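Glutathione S-transferase family protein (Pseudomonas putida, PDB 3LXZ) probably catalyses the conjugation of reduced glutathione to a wide range of hydrophobic electrophiles, as a member of the glutathione S-transferase superfamily. Local coordinates at residues L3-Y14 / T27-G35. Numbering follows the deposited sequence.
Sequences LKLYGFSVSNYY and TFEEVTFYG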
ATOM      1  N   LEU A   3       8.273 -19.667 -13.401  1.00 30.01           N
ATOM      2  CA  LEU A   3       7.905 -18.272 -13.090  1.00 26.97           C
ATOM      3  C   LEU A   3       8.513 -17.300 -14.084  1.00 26.18           C
ATOM      4  O   LEU A   3       9.692 -17.438 -14.475  1.00 26.11           O
ATOM      5  CB  LEU A   3       8.364 -17.868 -11.685  1.00 26.31           C
ATOM      6  CG  LEU A   3       7.789 -18.603 -10.482  1.00 25.44           C
ATOM      7  CD1 LEU A   3       8.467 -18.045  -9.242  1.00 25.91           C
ATOM      8  CD2 LEU A   3       6.283 -18.454 -10.393  1.00 23.87           C
ATOM      9  N   LYS A   4       7.731 -16.305 -14.488  1.00 24.27           N
ATOM     10  CA  LYS A   4       8.230 -15.264 -15.367  1.00 24.01           C
ATOM     11  C   LYS A   4       8.007 -13.932 -14.658  1.00 22.91           C
ATOM     12  O   LYS A   4       6.934 -13.695 -14.118  1.00 22.88           O
ATOM     13  CB  LYS A   4       7.476 -15.244 -16.687  1.00 24.34           C
ATOM     14  CG  LYS A   4       7.504 -16.524 -17.546  1.00 27.24           C
ATOM     15  CD  LYS A   4       6.843 -16.197 -18.915  1.00 31.31           C
ATOM     16  CE  LYS A   4       7.061 -17.255 -19.995  1.00 35.95           C
ATOM     17  NZ  LYS A   4       6.983 -18.653 -19.491  1.00 38.44           N
ATOM     18  N   LEU A   5       9.011 -13.069 -14.675  1.00 21.05           N
ATOM     19  CA  LEU A   5       8.877 -11.739 -14.088  1.00 18.96           C
ATOM     20  C   LEU A   5       8.836 -10.688 -15.195  1.00 18.94           C
ATOM     21  O   LEU A   5       9.841 -10.475 -15.884  1.00 18.50           O
ATOM     22  CB  LEU A   5      10.053 -11.452 -13.153  1.00 18.67           C
ATOM     23  CG  LEU A   5       9.961 -10.146 -12.362  1.00 19.13           C
ATOM     24  CD1 LEU A   5       8.725 -10.138 -11.410  1.00 20.71           C
ATOM     25  CD2 LEU A   5      11.249 -10.008 -11.572  1.00 19.30           C
ATOM     26  N   TYR A   6       7.687 -10.027 -15.355  1.00 18.15           N
ATOM     27  CA  TYR A   6       7.540  -8.980 -16.341  1.00 17.71           C
ATOM     28  C   TYR A   6       7.950  -7.663 -15.717  1.00 18.27           C
ATOM     29  O   TYR A   6       7.410  -7.275 -14.673  1.00 18.09           O
ATOM     30  CB  TYR A   6       6.072  -8.816 -16.792  1.00 17.89           C
ATOM     31  CG  TYR A   6       5.562  -9.912 -17.708  1.00 19.87           C
ATOM     32  CD1 TYR A   6       5.631 -11.245 -17.324  1.00 22.14           C
ATOM     33  CD2 TYR A   6       4.985  -9.605 -18.944  1.00 21.75           C
ATOM     34  CE1 TYR A   6       5.157 -12.250 -18.155  1.00 23.56           C
ATOM     35  CE2 TYR A   6       4.506 -10.613 -19.776  1.00 24.12           C
ATOM     36  CZ  TYR A   6       4.594 -11.924 -19.365  1.00 24.72           C
ATOM     37  OH  TYR A   6       4.105 -12.940 -20.164  1.00 27.49           O
ATOM     38  N   GLY A   7       8.884  -6.970 -16.354  1.00 17.25           N
ATOM     39  CA  GLY A   7       9.221  -5.611 -15.930  1.00 17.63           C
ATOM     40  C   GLY A   7      10.450  -5.116 -16.674  1.00 18.53           C
ATOM     41  O   GLY A   7      10.697  -5.491 -17.829  1.00 17.88           O
ATOM     42  N   PHE A   8      11.204  -4.243 -16.042  1.00 18.25           N
ATOM     43  CA  PHE A   8      12.411  -3.768 -16.667  1.00 18.35           C
ATOM     44  C   PHE A   8      13.399  -3.446 -15.573  1.00 17.73           C
ATOM     45  O   PHE A   8      13.013  -3.048 -14.499  1.00 16.19           O
ATOM     46  CB  PHE A   8      12.117  -2.601 -17.621  1.00 19.05           C
ATOM     47  CG  PHE A   8      11.511  -1.366 -16.962  1.00 18.86           C
ATOM     48  CD1 PHE A   8      10.131  -1.300 -16.663  1.00 17.84           C
ATOM     49  CD2 PHE A   8      12.318  -0.271 -16.660  1.00 19.39           C
ATOM     50  CE1 PHE A   8       9.593  -0.162 -16.066  1.00 19.75           C
ATOM     51  CE2 PHE A   8      11.788   0.886 -16.073  1.00 19.62           C
ATOM     52  CZ  PHE A   8      10.421   0.935 -15.774  1.00 20.46           C
ATOM     53  N   SER A   9      14.684  -3.637 -15.862  1.00 17.40           N
ATOM     54  CA  SER A   9      15.702  -3.546 -14.824  1.00 18.11           C
ATOM     55  C   SER A   9      15.994  -2.149 -14.325  1.00 17.88           C
ATOM     56  O   SER A   9      16.776  -1.986 -13.405  1.00 18.94           O
ATOM     57  CB  SER A   9      16.981  -4.231 -15.300  1.00 17.24           C
ATOM     58  OG  SER A   9      16.764  -5.623 -15.312  1.00 21.12           O
ATOM     59  N   VAL A  10      15.364  -1.137 -14.908  1.00 17.62           N
ATOM     60  CA  VAL A  10      15.516   0.205 -14.352  1.00 18.18           C
ATOM     61  C   VAL A  10      14.460   0.389 -13.227  1.00 18.75           C
ATOM     62  O   VAL A  10      14.610   1.290 -12.377  1.00 19.94           O
ATOM     63  CB  VAL A  10      15.428   1.299 -15.444  1.00 18.82           C
ATOM     64  CG1 VAL A  10      15.542   2.735 -14.854  1.00 20.31           C
ATOM     65  CG2 VAL A  10      16.526   1.095 -16.518  1.00 18.37           C
ATOM     66  N   SER A  11      13.429  -0.475 -13.197  1.00 18.01           N
ATOM     67  CA  SER A  11      12.339  -0.325 -12.204  1.00 17.23           C
ATOM     68  C   SER A  11      12.767  -0.805 -10.821  1.00 17.46           C
ATOM     69  O   SER A  11      13.114  -1.978 -10.651  1.00 15.91           O
ATOM     70  CB  SER A  11      11.077  -1.088 -12.615  1.00 17.15           C
ATOM     71  OG  SER A  11      10.217  -1.177 -11.472  1.00 16.71           O
ATOM     72  N   ASN A  12      12.720   0.091  -9.834  1.00 16.70           N
ATOM     73  CA  ASN A  12      13.024  -0.297  -8.458  1.00 16.97           C
ATOM     74  C   ASN A  12      12.107  -1.402  -7.903  1.00 16.45           C
ATOM     75  O   ASN A  12      12.592  -2.367  -7.302  1.00 16.86           O
ATOM     76  CB  ASN A  12      13.097   0.929  -7.536  1.00 16.48           C
ATOM     77  CG  ASN A  12      11.743   1.648  -7.369  1.00 19.39           C
ATOM     78  OD1 ASN A  12      10.908   1.671  -8.273  1.00 18.58           O
ATOM     79  ND2 ASN A  12      11.548   2.245  -6.197  1.00 18.69           N
ATOM     80  N   TYR A  13      10.802  -1.307  -8.163  1.00 16.41           N
ATOM     81  CA  TYR A  13       9.866  -2.343  -7.699  1.00 16.24           C
ATOM     82  C   TYR A  13      10.166  -3.696  -8.377  1.00 15.90           C
ATOM     83  O   TYR A  13      10.042  -4.740  -7.760  1.00 15.90           O
ATOM     84  CB  TYR A  13       8.432  -1.914  -8.017  1.00 16.21           C
ATOM     85  CG  TYR A  13       7.858  -0.863  -7.087  1.00 15.40           C
ATOM     86  CD1 TYR A  13       7.410  -1.197  -5.809  1.00 17.01           C
ATOM     87  CD2 TYR A  13       7.731   0.473  -7.506  1.00 19.39           C
ATOM     88  CE1 TYR A  13       6.870  -0.234  -4.960  1.00 17.94           C
ATOM     89  CE2 TYR A  13       7.184   1.450  -6.670  1.00 17.29           C
ATOM     90  CZ  TYR A  13       6.758   1.093  -5.409  1.00 18.05           C
ATOM     91  OH  TYR A  13       6.231   2.052  -4.573  1.00 18.84           O
ATOM     92  N   TYR A  14      10.591  -3.669  -9.638  1.00 15.42           N
ATOM     93  CA  TYR A  14      10.991  -4.903 -10.336  1.00 15.29           C
ATOM     94  C   TYR A  14      12.233  -5.476  -9.646  1.00 14.63           C
ATOM     95  O   TYR A  14      12.307  -6.688  -9.391  1.00 13.90           O
ATOM     96  CB  TYR A  14      11.281  -4.591 -11.806  1.00 15.27           C
ATOM     97  CG  TYR A  14      11.825  -5.738 -12.675  1.00 15.55           C
ATOM     98  CD1 TYR A  14      10.959  -6.640 -13.298  1.00 14.93           C
ATOM     99  CD2 TYR A  14      13.200  -5.849 -12.940  1.00 19.00           C
ATOM    100  CE1 TYR A  14      11.452  -7.647 -14.174  1.00 16.96           C
ATOM    101  CE2 TYR A  14      13.716  -6.876 -13.809  1.00 16.57           C
ATOM    102  CZ  TYR A  14      12.844  -7.757 -14.397  1.00 18.03           C
ATOM    103  OH  TYR A  14      13.341  -8.748 -15.223  1.00 18.60           O
ATOM    104  N   THR A  27      14.498 -20.293  -9.929  1.00 26.45           N
ATOM    105  CA  THR A  27      14.547 -20.117 -11.382  1.00 27.02           C
ATOM    106  C   THR A  27      13.447 -19.162 -11.819  1.00 26.41           C
ATOM    107  O   THR A  27      12.316 -19.262 -11.329  1.00 26.73           O
ATOM    108  CB  THR A  27      14.325 -21.458 -12.115  1.00 27.40           C
ATOM    109  OG1 THR A  27      15.300 -22.393 -11.674  1.00 28.85           O
ATOM    110  CG2 THR A  27      14.468 -21.268 -13.625  1.00 29.29           C
ATOM    111  N   PHE A  28      13.792 -18.225 -12.704  1.00 24.96           N
ATOM    112  CA  PHE A  28      12.819 -17.315 -13.288  1.00 24.55           C
ATOM    113  C   PHE A  28      13.267 -16.774 -14.630  1.00 24.18           C
ATOM    114  O   PHE A  28      14.455 -16.660 -14.904  1.00 24.86           O
ATOM    115  CB  PHE A  28      12.519 -16.148 -12.329  1.00 24.93           C
ATOM    116  CG  PHE A  28      13.688 -15.238 -12.064  1.00 24.22           C
ATOM    117  CD1 PHE A  28      14.671 -15.590 -11.135  1.00 22.90           C
ATOM    118  CD2 PHE A  28      13.786 -13.997 -12.707  1.00 24.53           C
ATOM    119  CE1 PHE A  28      15.753 -14.746 -10.881  1.00 24.04           C
ATOM    120  CE2 PHE A  28      14.859 -13.140 -12.459  1.00 24.60           C
ATOM    121  CZ  PHE A  28      15.844 -13.510 -11.529  1.00 24.05           C
ATOM    122  N   GLU A  29      12.304 -16.400 -15.452  1.00 23.61           N
ATOM    123  CA  GLU A  29      12.590 -15.827 -16.755  1.00 24.44           C
ATOM    124  C   GLU A  29      12.182 -14.355 -16.722  1.00 23.21           C
ATOM    125  O   GLU A  29      11.111 -14.015 -16.209  1.00 23.51           O
ATOM    126  CB  GLU A  29      11.836 -16.619 -17.835  1.00 25.40           C
ATOM    127  CG  GLU A  29      11.934 -16.073 -19.255  1.00 29.08           C
ATOM    128  CD  GLU A  29      10.952 -16.764 -20.226  1.00 33.66           C
ATOM    129  OE1 GLU A  29      10.427 -17.856 -19.903  1.00 33.06           O
ATOM    130  OE2 GLU A  29      10.697 -16.195 -21.312  1.00 35.95           O
ATOM    131  N   GLU A  30      13.043 -13.496 -17.238  1.00 21.56           N
ATOM    132  CA  GLU A  30      12.774 -12.069 -17.298  1.00 21.29           C
ATOM    133  C   GLU A  30      12.137 -11.720 -18.619  1.00 21.00           C
ATOM    134  O   GLU A  30      12.621 -12.144 -19.657  1.00 21.38           O
ATOM    135  CB  GLU A  30      14.059 -11.274 -17.109  1.00 21.68           C
ATOM    136  CG  GLU A  30      14.716 -11.511 -15.756  1.00 21.59           C
ATOM    137  CD  GLU A  30      15.898 -10.627 -15.535  1.00 25.13           C
ATOM    138  OE1 GLU A  30      17.025 -11.150 -15.584  1.00 25.86           O
ATOM    139  OE2 GLU A  30      15.717  -9.402 -15.348  1.00 19.47           O
ATOM    140  N   VAL A  31      11.040 -10.968 -18.578  1.00 20.75           N
ATOM    141  CA  VAL A  31      10.339 -10.475 -19.771  1.00 20.67           C
ATOM    142  C   VAL A  31      10.291  -8.962 -19.742  1.00 20.43           C
ATOM    143  O   VAL A  31       9.754  -8.389 -18.793  1.00 19.62           O
ATOM    144  CB  VAL A  31       8.876 -11.012 -19.846  1.00 20.28           C
ATOM    145  CG1 VAL A  31       8.166 -10.482 -21.082  1.00 20.42           C
ATOM    146  CG2 VAL A  31       8.836 -12.555 -19.809  1.00 21.50           C
ATOM    147  N   THR A  32      10.859  -8.304 -20.757  1.00 19.35           N
ATOM    148  CA  THR A  32      10.852  -6.835 -20.852  1.00 19.59           C
ATOM    149  C   THR A  32       9.409  -6.345 -21.058  1.00 19.63           C
ATOM    150  O   THR A  32       8.727  -6.785 -21.994  1.00 20.57           O
ATOM    151  CB  THR A  32      11.781  -6.330 -21.988  1.00 19.76           C
ATOM    152  OG1 THR A  32      13.078  -6.927 -21.827  1.00 22.42           O
ATOM    153  CG2 THR A  32      11.954  -4.789 -21.954  1.00 19.19           C
ATOM    154  N   PHE A  33       8.977  -5.426 -20.197  1.00 18.36           N
ATOM    155  CA  PHE A  33       7.577  -4.985 -20.085  1.00 18.28           C
ATOM    156  C   PHE A  33       7.627  -3.679 -19.285  1.00 18.49           C
ATOM    157  O   PHE A  33       8.172  -3.644 -18.186  1.00 19.19           O
ATOM    158  CB  PHE A  33       6.725  -6.029 -19.341  1.00 18.38           C
ATOM    159  CG  PHE A  33       5.310  -5.563 -19.023  1.00 18.32           C
ATOM    160  CD1 PHE A  33       4.310  -5.512 -20.006  1.00 18.94           C
ATOM    161  CD2 PHE A  33       4.988  -5.201 -17.737  1.00 18.21           C
ATOM    162  CE1 PHE A  33       2.991  -5.083 -19.688  1.00 20.31           C
ATOM    163  CE2 PHE A  33       3.688  -4.773 -17.417  1.00 18.33           C
ATOM    164  CZ  PHE A  33       2.694  -4.714 -18.407  1.00 18.40           C
ATOM    165  N   TYR A  34       7.102  -2.600 -19.853  1.00 17.73           N
ATOM    166  CA  TYR A  34       7.195  -1.307 -19.210  1.00 17.46           C
ATOM    167  C   TYR A  34       5.848  -0.844 -18.614  1.00 18.41           C
ATOM    168  O   TYR A  34       5.759   0.277 -18.092  1.00 18.53           O
ATOM    169  CB  TYR A  34       7.660  -0.278 -20.220  1.00 17.41           C
ATOM    170  CG  TYR A  34       9.063  -0.506 -20.743  1.00 16.33           C
ATOM    171  CD1 TYR A  34      10.188  -0.213 -19.949  1.00 14.69           C
ATOM    172  CD2 TYR A  34       9.262  -1.022 -22.032  1.00 16.63           C
ATOM    173  CE1 TYR A  34      11.497  -0.404 -20.448  1.00 16.98           C
ATOM    174  CE2 TYR A  34      10.551  -1.216 -22.542  1.00 15.68           C
ATOM    175  CZ  TYR A  34      11.657  -0.912 -21.750  1.00 15.38           C
ATOM    176  OH  TYR A  34      12.937  -1.104 -22.291  1.00 15.29           O
ATOM    177  N   GLY A  35       4.830  -1.686 -18.727  1.00 18.53           N
ATOM    178  CA  GLY A  35       3.497  -1.367 -18.205  1.00 19.98           C
ATOM    179  C   GLY A  35       2.937  -0.156 -18.895  1.00 21.98           C
ATOM    180  O   GLY A  35       3.013  -0.059 -20.130  1.00 22.59           O
TER
HETATM  181  O   HOH W   1      10.323 -21.078 -11.567  1.00 29.45           O
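Y6 lies beside V31 on one face of two parallel strands, 3-7 and 28-32. V31 CB sits over the centre of the Y6 ring, 4.0 Å from its centroid, a CH-pi contact. The Y6 ring turns its edge to the face of F33, with the planes at 75°. This T-shaped pair continues the close packing past the end of strand 28-32. The Y6 hydroxyl is hydrogen-bonded to E54 of the neighbouring antiparallel strand 52-55.

The backbones are joined by five N-H to C=O bonds. L5 N meets E29 O at 2.8 Å, and F33 N reaches G7 O at 2.9 Å. The latter is the most bent of the five.

On the other face, Y14 comes back from helix 12-23. With CG anti to the backbone N (chi1 175°), its ring runs from the helix back to the strands, one face on the backbone of G7 and F8, and its hydroxyl donates to E30 OE2. The bond is very short, 2.5 Å between Y14 OH and E30 OE2. E30 meets the ring at its edge, with ring and carboxylate planes 30° apart. K18 and R200 also pair with this carboxylate, which probably favours its charged form.

F8 and Y34 cross beyond the strands, with F8 CD1 3.5 Å from Y34 CD1. Y34 CD1 lies over one face of the F8 ring, offset toward the rim, and S11 CB covers the opposite face over its centre.

The L3 end is looser. K4 and the exposed E29 run side by side, but K4 NZ stays 3.6 Å from E29 OE1, a long salt bridge. One water links L3 N with T27 O.

S11, a glutathione-binding residue, caps helix 12-23 by accepting from Y14 N. The two strands and that helix form the beta-alpha-beta unit that opens the thioredoxin-like domain of glutathione S-transferases.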